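ADP compounds hydrolase NudE (Escherichia coli, PDB 1VHZ) hydrolyses ADP-ribose to AMP and ribose 5-phosphate, and also acts on NADH, Ap3A and Ap2A, with magnesium or another divalent cation as cofactor. Local coordinates at residues V52-I57 with E92-E97; D60-I65 with L77-G82; E97-V102 with Y135-E140; N107-L112 with N127-Q132. All blocks are in the same frame, centred on the assembly; numbering follows the deposited sequence.

Interaction 1 (V52-I57 with E92-E97); sequences VMIVPI and EAANRE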
loop_
_atom_site.group_PDB
_atom_site.type_symbol
_atom_site.label_atom_id
_atom_site.label_comp_id
_atom_site.label_asym_id
_atom_site.label_seq_id
_atom_site.Cartn_x
_atom_site.Cartn_y
_atom_site.Cartn_z
ATOM N N VAL A 52 12.313 -2.741 -3.397
ATOM C CA VAL A 52 13.071 -1.808 -2.587
ATOM C C VAL A 52 12.656 -0.376 -2.946
ATOM O O VAL A 52 12.306 -0.074 -4.090
ATOM C CB VAL A 52 14.591 -1.972 -2.752
ATOM C CG1 VAL A 52 15.058 -1.600 -4.149
ATOM C CG2 VAL A 52 15.359 -1.128 -1.728
ATOM N N MET A 53 12.534 0.463 -1.941
ATOM C CA MET A 53 12.174 1.874 -2.162
ATOM C C MET A 53 13.286 2.675 -1.473
ATOM O O MET A 53 13.663 2.347 -0.347
ATOM C CB MET A 53 10.789 2.232 -1.661
ATOM C CG MET A 53 10.636 3.674 -1.167
ATOM S SD MET A 53 8.940 4.097 -0.654
ATOM C CE MET A 53 8.404 2.478 -0.113
ATOM N N ILE A 54 13.848 3.642 -2.174
ATOM C CA ILE A 54 14.951 4.417 -1.625
ATOM C C ILE A 54 14.598 5.873 -1.389
ATOM O O ILE A 54 14.012 6.549 -2.227
ATOM C CB ILE A 54 16.184 4.393 -2.561
ATOM C CG1 ILE A 54 16.478 2.976 -3.021
ATOM C CG2 ILE A 54 17.400 4.989 -1.861
ATOM C CD1 ILE A 54 15.741 2.571 -4.275
ATOM N N VAL A 55 14.962 6.335 -0.212
ATOM C CA VAL A 55 14.745 7.691 0.227
ATOM C C VAL A 55 16.103 8.379 0.424
ATOM O O VAL A 55 16.701 8.310 1.494
ATOM C CB VAL A 55 13.940 7.713 1.542
ATOM C CG1 VAL A 55 13.705 9.139 2.002
ATOM C CG2 VAL A 55 12.583 7.001 1.360
ATOM N N PRO A 56 16.563 9.067 -0.608
ATOM C CA PRO A 56 17.813 9.790 -0.593
ATOM C C PRO A 56 17.687 11.153 0.069
ATOM O O PRO A 56 16.722 11.893 -0.140
ATOM C CB PRO A 56 18.197 9.951 -2.052
ATOM C CG PRO A 56 17.121 9.309 -2.851
ATOM C CD PRO A 56 15.923 9.183 -1.949
ATOM N N ILE A 57 18.637 11.451 0.940
ATOM C CA ILE A 57 18.713 12.727 1.643
ATOM C C ILE A 57 20.069 13.367 1.326
ATOM O O ILE A 57 21.085 12.669 1.488
ATOM C CB ILE A 57 18.629 12.542 3.173
ATOM C CG1 ILE A 57 17.312 11.885 3.559
ATOM C CG2 ILE A 57 18.830 13.881 3.884
ATOM C CD1 ILE A 57 17.125 11.493 4.990
ATOM N N GLU A 92 22.403 -3.513 -1.635
ATOM C CA GLU A 92 22.904 -3.631 -2.992
ATOM C C GLU A 92 21.852 -3.218 -4.000
ATOM O O GLU A 92 22.126 -2.475 -4.945
ATOM C CB GLU A 92 23.392 -5.074 -3.237
ATOM C CG GLU A 92 24.738 -5.396 -2.593
ATOM C CD GLU A 92 25.005 -6.885 -2.427
ATOM O OE1 GLU A 92 24.120 -7.740 -2.659
ATOM O OE2 GLU A 92 26.131 -7.258 -2.026
ATOM N N ALA A 93 20.619 -3.700 -3.818
ATOM C CA ALA A 93 19.552 -3.321 -4.753
ATOM C C ALA A 93 19.308 -1.817 -4.647
ATOM O O ALA A 93 19.156 -1.145 -5.669
ATOM C CB ALA A 93 18.284 -4.098 -4.465
ATOM N N ALA A 94 19.304 -1.298 -3.410
ATOM C CA ALA A 94 19.053 0.123 -3.223
ATOM C C ALA A 94 20.113 0.961 -3.944
ATOM O O ALA A 94 19.780 1.890 -4.672
ATOM C CB ALA A 94 19.006 0.482 -1.741
ATOM N N ASN A 95 21.381 0.628 -3.725
ATOM C CA ASN A 95 22.488 1.359 -4.350
ATOM C C ASN A 95 22.385 1.314 -5.873
ATOM O O ASN A 95 22.491 2.344 -6.529
ATOM C CB ASN A 95 23.816 0.804 -3.833
ATOM C CG ASN A 95 24.944 1.809 -3.792
ATOM O OD1 ASN A 95 24.749 3.017 -3.709
ATOM N ND2 ASN A 95 26.185 1.326 -3.859
ATOM N N ARG A 96 22.135 0.140 -6.439
ATOM C CA ARG A 96 21.999 -0.033 -7.873
ATOM C C ARG A 96 20.819 0.778 -8.410
ATOM O O ARG A 96 20.969 1.482 -9.416
ATOM C CB ARG A 96 21.841 -1.516 -8.239
ATOM C CG ARG A 96 21.585 -1.777 -9.725
ATOM C CD ARG A 96 21.408 -3.270 -10.016
ATOM N NE ARG A 96 20.352 -3.865 -9.195
ATOM C CZ ARG A 96 19.060 -3.540 -9.265
ATOM N NH1 ARG A 96 18.613 -2.621 -10.126
ATOM N NH2 ARG A 96 18.184 -4.128 -8.450
ATOM N N GLU A 97 19.650 0.680 -7.762
ATOM C CA GLU A 97 18.488 1.431 -8.211
ATOM C C GLU A 97 18.747 2.935 -8.145
ATOM O O GLU A 97 18.324 3.633 -9.073
ATOM C CB GLU A 97 17.215 1.100 -7.433
ATOM C CG GLU A 97 16.676 -0.307 -7.636
ATOM C CD GLU A 97 16.028 -0.502 -8.999
ATOM O OE1 GLU A 97 16.024 -1.664 -9.470
ATOM O OE2 GLU A 97 15.527 0.485 -9.586
#
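Val52 meets the helix with both of its methyl groups. CG1 sits between the backbone N and the carbonyl carbon (chi1 66°), which leaves CG2 anti to the N. From there Val52 CG1 rests against Ala93 CB at 4.1 Å and against Glu97 CG at the same distance. Val52 CG2 turns to the next small residue of the helix, 4.0 Å from Ala94 CB. The side chains of Val52 and Glu97 run antiparallel past one another.

Met53 points away from the helix and packs on the other face of the sheet, against Ala174 of helix 169-184. The helix here is the Nudix helix, part of the Nudix box. Segments 52-57 and 92-97 cross at -63°, and the alanines let them come close, with 8.3 Å between their axes.

Ile54 makes the second half of the contact. Ile54 CG1 lies 3.8 Å from Ala94 CB, so this one methyl is shared by Val52 and Ile54. Ile54 CD1 reaches on along the helix to Glu97 CB, also at 3.8 Å, and the two side chains are nearly perpendicular. These contacts pin the aliphatic part of Glu97, a probable metal ligand, as in related Nudix enzymes. The chain of Glu97 then bends at chi2 (-73°), and Arg96 NH1 forms a salt bridge to Glu97 OE1 at 2.8 Å, coming from above the carboxylate plane. Arg96 also pairs with Glu88. Further along the strand, Pro56 CG packs on Leu98 CD2, one residue beyond Glu97.

Interaction 2 (D60-I65 with L77-G82); sequences DHLILI and LGFSKG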
loop_
_atom_site.group_PDB
_atom_site.type_symbol
_atom_site.label_atom_id
_atom_site.label_comp_id
_atom_site.label_asym_id
_atom_site.label_seq_id
_atom_site.Cartn_x
_atom_site.Cartn_y
_atom_site.Cartn_z
ATOM N N ASP A 60 20.118 18.443 3.482
ATOM C CA ASP A 60 18.844 18.667 4.117
ATOM C C ASP A 60 17.623 18.640 3.225
ATOM O O ASP A 60 16.591 19.249 3.529
ATOM C CB ASP A 60 18.907 19.990 4.920
ATOM C CG ASP A 60 19.587 19.668 6.255
ATOM O OD1 ASP A 60 20.830 19.759 6.288
ATOM O OD2 ASP A 60 18.864 19.291 7.200
ATOM N N HIS A 61 17.682 17.934 2.103
ATOM C CA HIS A 61 16.571 17.800 1.203
ATOM C C HIS A 61 16.376 16.305 0.869
ATOM O O HIS A 61 17.288 15.497 0.905
ATOM C CB HIS A 61 16.744 18.542 -0.134
ATOM C CG HIS A 61 16.612 20.035 -0.038
ATOM N ND1 HIS A 61 17.524 20.821 0.643
ATOM C CD2 HIS A 61 15.682 20.892 -0.531
ATOM C CE1 HIS A 61 17.149 22.086 0.580
ATOM N NE2 HIS A 61 16.044 22.157 -0.145
ATOM N N LEU A 62 15.127 15.974 0.617
ATOM C CA LEU A 62 14.757 14.647 0.145
ATOM C C LEU A 62 14.946 14.730 -1.388
ATOM O O LEU A 62 14.826 15.851 -1.909
ATOM C CB LEU A 62 13.267 14.436 0.370
ATOM C CG LEU A 62 12.740 13.534 1.454
ATOM C CD1 LEU A 62 13.736 13.231 2.543
ATOM C CD2 LEU A 62 11.446 14.096 2.031
ATOM N N ILE A 63 15.252 13.651 -2.047
ATOM C CA ILE A 63 15.346 13.648 -3.499
ATOM C C ILE A 63 14.139 12.805 -3.985
ATOM O O ILE A 63 14.131 11.608 -3.712
ATOM C CB ILE A 63 16.592 13.016 -4.123
ATOM C CG1 ILE A 63 17.892 13.662 -3.651
ATOM C CG2 ILE A 63 16.474 13.129 -5.649
ATOM C CD1 ILE A 63 17.977 15.152 -3.892
ATOM N N LEU A 64 13.167 13.436 -4.608
ATOM C CA LEU A 64 11.986 12.713 -5.090
ATOM C C LEU A 64 12.092 12.609 -6.610
ATOM O O LEU A 64 12.878 13.363 -7.177
ATOM C CB LEU A 64 10.712 13.511 -4.824
ATOM C CG LEU A 64 10.247 13.811 -3.406
ATOM C CD1 LEU A 64 9.943 12.536 -2.644
ATOM C CD2 LEU A 64 11.231 14.664 -2.635
ATOM N N ILE A 65 11.288 11.742 -7.222
ATOM C CA ILE A 65 11.274 11.635 -8.661
ATOM C C ILE A 65 9.832 11.670 -9.191
ATOM O O ILE A 65 8.893 11.396 -8.457
ATOM C CB ILE A 65 11.961 10.374 -9.210
ATOM C CG1 ILE A 65 11.411 9.134 -8.494
ATOM C CG2 ILE A 65 13.477 10.447 -9.055
ATOM C CD1 ILE A 65 11.592 7.855 -9.257
ATOM N N LEU A 77 4.590 11.629 -7.938
ATOM C CA LEU A 77 5.694 12.325 -7.309
ATOM C C LEU A 77 6.051 11.422 -6.105
ATOM O O LEU A 77 5.123 11.088 -5.341
ATOM C CB LEU A 77 5.326 13.697 -6.767
ATOM C CG LEU A 77 6.389 14.364 -5.872
ATOM C CD1 LEU A 77 7.675 14.615 -6.650
ATOM C CD2 LEU A 77 5.872 15.675 -5.283
ATOM N N GLY A 78 7.281 10.956 -6.004
ATOM C CA GLY A 78 7.574 10.079 -4.871
ATOM C C GLY A 78 9.000 9.568 -4.840
ATOM O O GLY A 78 9.901 10.126 -5.447
ATOM N N PHE A 79 9.182 8.502 -4.077
ATOM C CA PHE A 79 10.478 7.888 -3.891
ATOM C C PHE A 79 10.759 6.831 -4.955
ATOM O O PHE A 79 9.867 6.150 -5.450
ATOM C CB PHE A 79 10.581 7.278 -2.488
ATOM C CG PHE A 79 10.287 8.286 -1.404
ATOM C CD1 PHE A 79 9.192 8.136 -0.573
ATOM C CD2 PHE A 79 11.105 9.401 -1.244
ATOM C CE1 PHE A 79 8.929 9.068 0.425
ATOM C CE2 PHE A 79 10.845 10.332 -0.259
ATOM C CZ PHE A 79 9.757 10.169 0.586
ATOM N N SER A 80 12.020 6.759 -5.312
ATOM C CA SER A 80 12.520 5.794 -6.302
ATOM C C SER A 80 12.266 4.394 -5.797
ATOM O O SER A 80 12.399 4.077 -4.604
ATOM C CB SER A 80 13.997 6.171 -6.540
ATOM O OG SER A 80 14.767 5.018 -6.791
ATOM N N LYS A 81 11.775 3.507 -6.638
ATOM C CA LYS A 81 11.419 2.146 -6.302
ATOM C C LYS A 81 11.880 1.183 -7.395
ATOM O O LYS A 81 11.862 1.548 -8.577
ATOM C CB LYS A 81 9.858 2.025 -6.275
ATOM C CG LYS A 81 9.187 2.818 -5.190
ATOM C CD LYS A 81 7.692 2.976 -5.295
ATOM C CE LYS A 81 7.163 4.058 -4.356
ATOM N NZ LYS A 81 7.197 5.451 -4.917
ATOM N N GLY A 82 12.160 -0.050 -7.013
ATOM C CA GLY A 82 12.567 -1.073 -7.975
ATOM C C GLY A 82 12.519 -2.450 -7.312
ATOM O O GLY A 82 12.131 -2.614 -6.160
HETATM O O HOH W 1 13.621 8.939 -4.732
#
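Ile65 and Gly78 are an antiparallel hydrogen-bonded pair in the beta hairpin of strands 61-69 and 74-78. Ile65 N donates to Gly78 O at 2.8 Å, and Gly78 N returns the bond to Ile65 O at 3.0 Å. Past Gly78 the chain turns off, and strand 80-83 pairs with strand 51-58 instead.

The side chains fill this corner. Leu64 and Phe79 run alongside each other, with Leu64 CD1 3.4 Å from Phe79 CE2. Leu62 CG meets the edge of that ring near its plane. Leu77 CD1 packs against Leu64 CB at 3.7 Å.

Ile65 sends CG1 between its backbone N and carbonyl carbon (chi1 51°), which brings Ile65 CD1 to 3.7 Å from Ser80 CA. With an alanine here this branch is gone, which would probably leave a gap beside Ser80 CA and CB. Ser80 OG bonds to Glu101, a probable metal ligand, so the corner lies next to the likely metal site. In the next shell, Met53, Val55 and Ala174 pack round Phe79. A water bridges the diverging strands, giving a proton to Ile63 O at 2.9 Å and accepting one from Ser80 N at 2.8 Å.

Interaction 3 (E97-V102 with Y135-E140); sequences ELKEEV and YPESLE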
loop_
_atom_site.group_PDB
_atom_site.type_symbol
_atom_site.label_atom_id
_atom_site.label_comp_id
_atom_site.label_asym_id
_atom_site.label_seq_id
_atom_site.Cartn_x
_atom_site.Cartn_y
_atom_site.Cartn_z
ATOM N N GLU A 97 19.650 0.680 -7.762
ATOM C CA GLU A 97 18.488 1.431 -8.211
ATOM C C GLU A 97 18.747 2.935 -8.145
ATOM O O GLU A 97 18.324 3.633 -9.073
ATOM C CB GLU A 97 17.215 1.100 -7.433
ATOM C CG GLU A 97 16.676 -0.307 -7.636
ATOM C CD GLU A 97 16.028 -0.502 -8.999
ATOM O OE1 GLU A 97 16.024 -1.664 -9.470
ATOM O OE2 GLU A 97 15.527 0.485 -9.586
ATOM N N LEU A 98 19.380 3.439 -7.100
ATOM C CA LEU A 98 19.648 4.881 -7.047
ATOM C C LEU A 98 20.494 5.292 -8.277
ATOM O O LEU A 98 20.202 6.306 -8.895
ATOM C CB LEU A 98 20.427 5.283 -5.831
ATOM C CG LEU A 98 19.965 6.035 -4.630
ATOM C CD1 LEU A 98 21.171 6.749 -3.968
ATOM C CD2 LEU A 98 18.864 7.050 -4.886
ATOM N N LYS A 99 21.579 4.559 -8.522
ATOM C CA LYS A 99 22.497 4.834 -9.601
ATOM C C LYS A 99 21.767 4.864 -10.946
ATOM O O LYS A 99 21.988 5.789 -11.715
ATOM C CB LYS A 99 23.646 3.824 -9.681
ATOM C CG LYS A 99 24.621 3.858 -8.531
ATOM C CD LYS A 99 25.647 2.720 -8.629
ATOM C CE LYS A 99 26.498 2.753 -7.341
ATOM N NZ LYS A 99 27.267 1.486 -7.207
ATOM N N GLU A 100 20.906 3.872 -11.167
ATOM C CA GLU A 100 20.130 3.772 -12.377
ATOM C C GLU A 100 19.084 4.880 -12.508
ATOM O O GLU A 100 18.855 5.409 -13.594
ATOM C CB GLU A 100 19.358 2.438 -12.446
ATOM C CG GLU A 100 20.189 1.201 -12.721
ATOM C CD GLU A 100 19.430 -0.096 -12.574
ATOM O OE1 GLU A 100 20.086 -1.158 -12.523
ATOM O OE2 GLU A 100 18.171 -0.097 -12.481
ATOM N N GLU A 101 18.439 5.259 -11.402
ATOM C CA GLU A 101 17.366 6.246 -11.543
ATOM C C GLU A 101 17.729 7.687 -11.331
ATOM O O GLU A 101 17.191 8.574 -12.003
ATOM C CB GLU A 101 16.224 5.848 -10.579
ATOM C CG GLU A 101 15.643 4.478 -10.951
ATOM C CD GLU A 101 14.332 4.191 -10.248
ATOM O OE1 GLU A 101 13.758 5.096 -9.610
ATOM O OE2 GLU A 101 13.858 3.039 -10.341
ATOM N N VAL A 102 18.696 7.940 -10.472
ATOM C CA VAL A 102 19.043 9.325 -10.139
ATOM C C VAL A 102 20.472 9.691 -10.352
ATOM O O VAL A 102 20.860 10.841 -10.113
ATOM C CB VAL A 102 18.500 9.458 -8.693
ATOM C CG1 VAL A 102 19.414 10.049 -7.684
ATOM C CG2 VAL A 102 17.142 10.162 -8.773
ATOM N N TYR A 135 27.256 10.118 -3.947
ATOM C CA TYR A 135 28.353 10.433 -4.854
ATOM C C TYR A 135 27.843 10.115 -6.268
ATOM O O TYR A 135 27.018 9.208 -6.405
ATOM C CB TYR A 135 29.616 9.626 -4.546
ATOM C CG TYR A 135 29.382 8.134 -4.571
ATOM C CD1 TYR A 135 29.441 7.403 -5.740
ATOM C CD2 TYR A 135 29.039 7.463 -3.396
ATOM C CE1 TYR A 135 29.196 6.032 -5.750
ATOM C CE2 TYR A 135 28.803 6.101 -3.391
ATOM C CZ TYR A 135 28.883 5.394 -4.571
ATOM O OH TYR A 135 28.637 4.032 -4.560
ATOM N N PRO A 136 28.267 10.894 -7.247
ATOM C CA PRO A 136 27.868 10.704 -8.623
ATOM C C PRO A 136 28.335 9.382 -9.201
ATOM O O PRO A 136 29.501 8.996 -9.099
ATOM C CB PRO A 136 28.512 11.859 -9.389
ATOM C CG PRO A 136 29.082 12.780 -8.375
ATOM C CD PRO A 136 29.230 12.008 -7.090
ATOM N N GLU A 137 27.425 8.647 -9.812
ATOM C CA GLU A 137 27.705 7.370 -10.447
ATOM C C GLU A 137 26.395 6.922 -11.116
ATOM O O GLU A 137 25.377 6.756 -10.452
ATOM C CB GLU A 137 28.223 6.253 -9.572
ATOM C CG GLU A 137 28.451 4.969 -10.359
ATOM C CD GLU A 137 28.999 3.813 -9.564
ATOM O OE1 GLU A 137 28.904 2.653 -10.038
ATOM O OE2 GLU A 137 29.549 4.004 -8.463
ATOM N N SER A 138 26.488 6.717 -12.411
ATOM C CA SER A 138 25.324 6.365 -13.197
ATOM C C SER A 138 25.367 4.969 -13.760
ATOM O O SER A 138 26.433 4.415 -14.024
ATOM C CB SER A 138 25.221 7.435 -14.310
ATOM O OG SER A 138 24.118 7.184 -15.135
ATOM N N LEU A 139 24.207 4.353 -13.844
ATOM C CA LEU A 139 24.025 3.005 -14.375
ATOM C C LEU A 139 22.807 3.058 -15.318
ATOM O O LEU A 139 21.930 3.910 -15.124
ATOM C CB LEU A 139 23.799 1.985 -13.290
ATOM C CG LEU A 139 24.780 0.898 -12.919
ATOM C CD1 LEU A 139 26.233 1.183 -13.260
ATOM C CD2 LEU A 139 24.693 0.579 -11.415
ATOM N N GLU A 140 22.775 2.187 -16.299
ATOM C CA GLU A 140 21.707 2.106 -17.274
ATOM C C GLU A 140 20.486 1.385 -16.716
ATOM O O GLU A 140 20.546 0.210 -16.376
ATOM C CB GLU A 140 22.179 1.359 -18.532
ATOM C CG GLU A 140 22.257 2.201 -19.788
ATOM C CD GLU A 140 20.973 2.192 -20.598
ATOM O OE1 GLU A 140 20.766 3.138 -21.390
ATOM O OE2 GLU A 140 20.159 1.249 -20.461
HETATM O O HOH W 2 21.530 7.183 -14.315
#
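The C-terminal part of the Nudix helix turns Lys99 toward the chain that leaves strand 125-136, with Glu100 alongside. The probable metal ligands Glu97 and Glu101 point away from this side.

Lys99 carries most of the contact. Lys99 CB packs 3.5 Å from Glu137 O. The lysine chain runs extended beyond CG, next to Leu139, with Lys99 CD 3.6 Å from Leu139 CD2. The same stretched shape carries NZ to Glu137, whose chain is also extended and crosses it at a slant. The salt bridge from Lys99 NZ to Glu137 OE1 is weak, at 3.5 Å. Lys99 CE also touches Tyr135 OH.

The backbones meet too. Leu139 N gives a weak hydrogen bond to Lys99 O. A water lies 3.0 Å from Lys99 O and 2.7 Å from Ser138 OG, bridging the two. Glu100 CA makes a nearly straight CA-H...O contact to Leu139 O at 3.3 Å, with 169° at the hydrogen. Glu100 CG packs on Leu139 CB at 3.7 Å, while Glu100 OE1 pairs with Arg96 of the same helix.

A serine in place of Lys99 would probably leave Glu137 without its opposite charge here and strip one flank of Leu139.

The ion pair is long and lies at the surface, so it probably adds little by itself. The lysine methylenes, packed on Leu139 and Glu137, probably do more of the joining.

Interaction 4 (N107-L112 with N127-Q132); sequences NDLTFL and NIVVAQ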
loop_
_atom_site.group_PDB
_atom_site.type_symbol
_atom_site.label_atom_id
_atom_site.label_comp_id
_atom_site.label_asym_id
_atom_site.label_seq_id
_atom_site.Cartn_x
_atom_site.Cartn_y
_atom_site.Cartn_z
ATOM N N ASN A 107 27.040 6.189 0.194
ATOM C CA ASN A 107 27.967 5.463 1.075
ATOM C C ASN A 107 27.260 5.050 2.356
ATOM O O ASN A 107 27.774 4.221 3.094
ATOM C CB ASN A 107 29.185 6.314 1.448
ATOM C CG ASN A 107 30.067 6.581 0.230
ATOM O OD1 ASN A 107 30.357 5.670 -0.538
ATOM N ND2 ASN A 107 30.453 7.831 0.037
ATOM N N ASP A 108 26.080 5.624 2.619
ATOM C CA ASP A 108 25.385 5.296 3.865
ATOM C C ASP A 108 23.944 4.898 3.609
ATOM O O ASP A 108 23.032 5.717 3.474
ATOM C CB ASP A 108 25.541 6.483 4.814
ATOM C CG ASP A 108 24.934 6.271 6.177
ATOM O OD1 ASP A 108 24.811 7.234 6.966
ATOM O OD2 ASP A 108 24.549 5.136 6.507
ATOM N N LEU A 109 23.698 3.587 3.608
ATOM C CA LEU A 109 22.374 3.038 3.359
ATOM C C LEU A 109 21.802 2.379 4.597
ATOM O O LEU A 109 22.478 1.599 5.266
ATOM C CB LEU A 109 22.427 2.060 2.184
ATOM C CG LEU A 109 22.748 2.685 0.822
ATOM C CD1 LEU A 109 23.280 1.657 -0.162
ATOM C CD2 LEU A 109 21.516 3.378 0.253
ATOM N N THR A 110 20.571 2.783 4.980
ATOM C CA THR A 110 19.968 2.191 6.163
ATOM C C THR A 110 18.598 1.599 5.884
ATOM O O THR A 110 17.718 2.165 5.244
ATOM C CB THR A 110 20.108 2.900 7.484
ATOM O OG1 THR A 110 18.919 3.055 8.265
ATOM C CG2 THR A 110 20.880 4.174 7.478
ATOM N N PHE A 111 18.502 0.328 6.260
ATOM C CA PHE A 111 17.272 -0.457 6.067
ATOM C C PHE A 111 16.370 -0.191 7.270
ATOM O O PHE A 111 16.644 -0.506 8.420
ATOM C CB PHE A 111 17.608 -1.913 5.827
ATOM C CG PHE A 111 16.447 -2.849 5.936
ATOM C CD1 PHE A 111 16.497 -3.916 6.824
ATOM C CD2 PHE A 111 15.289 -2.630 5.187
ATOM C CE1 PHE A 111 15.415 -4.778 6.941
ATOM C CE2 PHE A 111 14.210 -3.495 5.323
ATOM C CZ PHE A 111 14.268 -4.558 6.201
ATOM N N LEU A 112 15.271 0.491 6.995
ATOM C CA LEU A 112 14.337 0.944 8.012
ATOM C C LEU A 112 13.128 0.098 8.268
ATOM O O LEU A 112 12.624 0.015 9.387
ATOM C CB LEU A 112 13.838 2.311 7.466
ATOM C CG LEU A 112 13.608 3.453 8.424
ATOM C CD1 LEU A 112 14.767 3.622 9.390
ATOM C CD2 LEU A 112 13.392 4.754 7.630
ATOM N N ASN A 127 10.916 -3.103 0.769
ATOM C CA ASN A 127 11.936 -2.740 1.746
ATOM C C ASN A 127 12.257 -1.253 1.606
ATOM O O ASN A 127 12.599 -0.811 0.501
ATOM C CB ASN A 127 13.211 -3.582 1.571
ATOM C CG ASN A 127 12.940 -5.073 1.735
ATOM O OD1 ASN A 127 12.996 -5.601 2.832
ATOM N ND2 ASN A 127 12.610 -5.757 0.637
ATOM N N ILE A 128 12.111 -0.513 2.701
ATOM C CA ILE A 128 12.394 0.920 2.700
ATOM C C ILE A 128 13.808 1.207 3.153
ATOM O O ILE A 128 14.255 0.822 4.245
ATOM C CB ILE A 128 11.383 1.674 3.604
ATOM C CG1 ILE A 128 9.969 1.460 3.037
ATOM C CG2 ILE A 128 11.719 3.151 3.663
ATOM C CD1 ILE A 128 8.865 1.832 4.013
ATOM N N VAL A 129 14.594 1.856 2.299
ATOM C CA VAL A 129 15.981 2.163 2.642
ATOM C C VAL A 129 16.262 3.661 2.576
ATOM O O VAL A 129 15.818 4.301 1.616
ATOM C CB VAL A 129 16.929 1.446 1.650
ATOM C CG1 VAL A 129 18.387 1.809 1.902
ATOM C CG2 VAL A 129 16.762 -0.058 1.675
ATOM N N VAL A 130 17.026 4.199 3.518
ATOM C CA VAL A 130 17.393 5.625 3.475
ATOM C C VAL A 130 18.836 5.713 2.958
ATOM O O VAL A 130 19.683 4.946 3.415
ATOM C CB VAL A 130 17.343 6.293 4.858
ATOM C CG1 VAL A 130 17.697 7.789 4.775
ATOM C CG2 VAL A 130 15.977 6.110 5.476
ATOM N N ALA A 131 19.076 6.572 1.988
ATOM C CA ALA A 131 20.367 6.776 1.375
ATOM C C ALA A 131 20.964 8.151 1.680
ATOM O O ALA A 131 20.301 9.177 1.438
ATOM C CB ALA A 131 20.209 6.734 -0.150
ATOM N N GLN A 132 22.150 8.176 2.251
ATOM C CA GLN A 132 22.857 9.410 2.560
ATOM C C GLN A 132 24.314 9.284 2.093
ATOM O O GLN A 132 24.799 8.177 1.856
ATOM C CB GLN A 132 22.866 9.750 4.043
ATOM C CG GLN A 132 21.537 9.621 4.742
ATOM C CD GLN A 132 21.620 9.864 6.231
ATOM O OE1 GLN A 132 21.536 11.011 6.665
ATOM N NE2 GLN A 132 21.795 8.804 7.001
#
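Leu109 CD2 is the bump on one face of this hairpin. Reaching across to the neighbouring strand, Leu109 CD2 settles between Ala131 CB at 3.6 Å and Val129 CG1 at 3.9 Å. The small Ala131 makes room for it. The leucine's CG lies anti to the carbonyl carbon (chi1 -66°), and from there this branch can lean across.

On the opposite face Leu112 CD2 leans on Val130 CG2 at 3.6 Å, a diagonal fit. Further along that face Asp108 and Gln132 extend next to one another, carboxylate and amide planes 32° apart. Asp108 OD1 and Gln132 NE2 are separated by 3.4 Å, at too poor an angle for a hydrogen bond. Back on the Leu109 face, Phe111 crosses Asn127 at a slant, with Phe111 CE2 3.5 Å from Asn127 OD1. The amide of Asn127 is held from its other atom, ND2, by Ala51 O and Glu50.

The strands run antiparallel. Thr110 and Val130 form a hydrogen-bonded pair, Thr110 N to Val130 O and Val130 N to Thr110 O, both 2.8 Å. Asp108 and Gln132 form another.

Strand 51-58 borders the hairpin on the far side of strand 125-136. Leu109 and Phe111 touch Tyr91 of the Nudix helix 90-102, whereas Leu112 and Gln132 touch Trp181 of helix 169-184. The sheet is thus sandwiched between two helices.

From the N terminus, interaction 1 opens first, on strand 51-58. Interaction 2 lies wholly inside its loop, where the hairpin of strands 61-69 and 74-78 turns into strand 80-83. That strand pairs with 51-58 through Val52 N to Gly82 O and Ile54 N to Ser80 O. The loop closes on the Nudix helix. Glu97 ends interaction 1 and begins interaction 3, so the two follow in series. Interaction 3 closes only at 135-140, and interaction 4 nests within it as the hairpin of strands 104-116 and 125-136. Met53 bonds to Asn127 and Val129, tying that hairpin to the central strand. No loops cross.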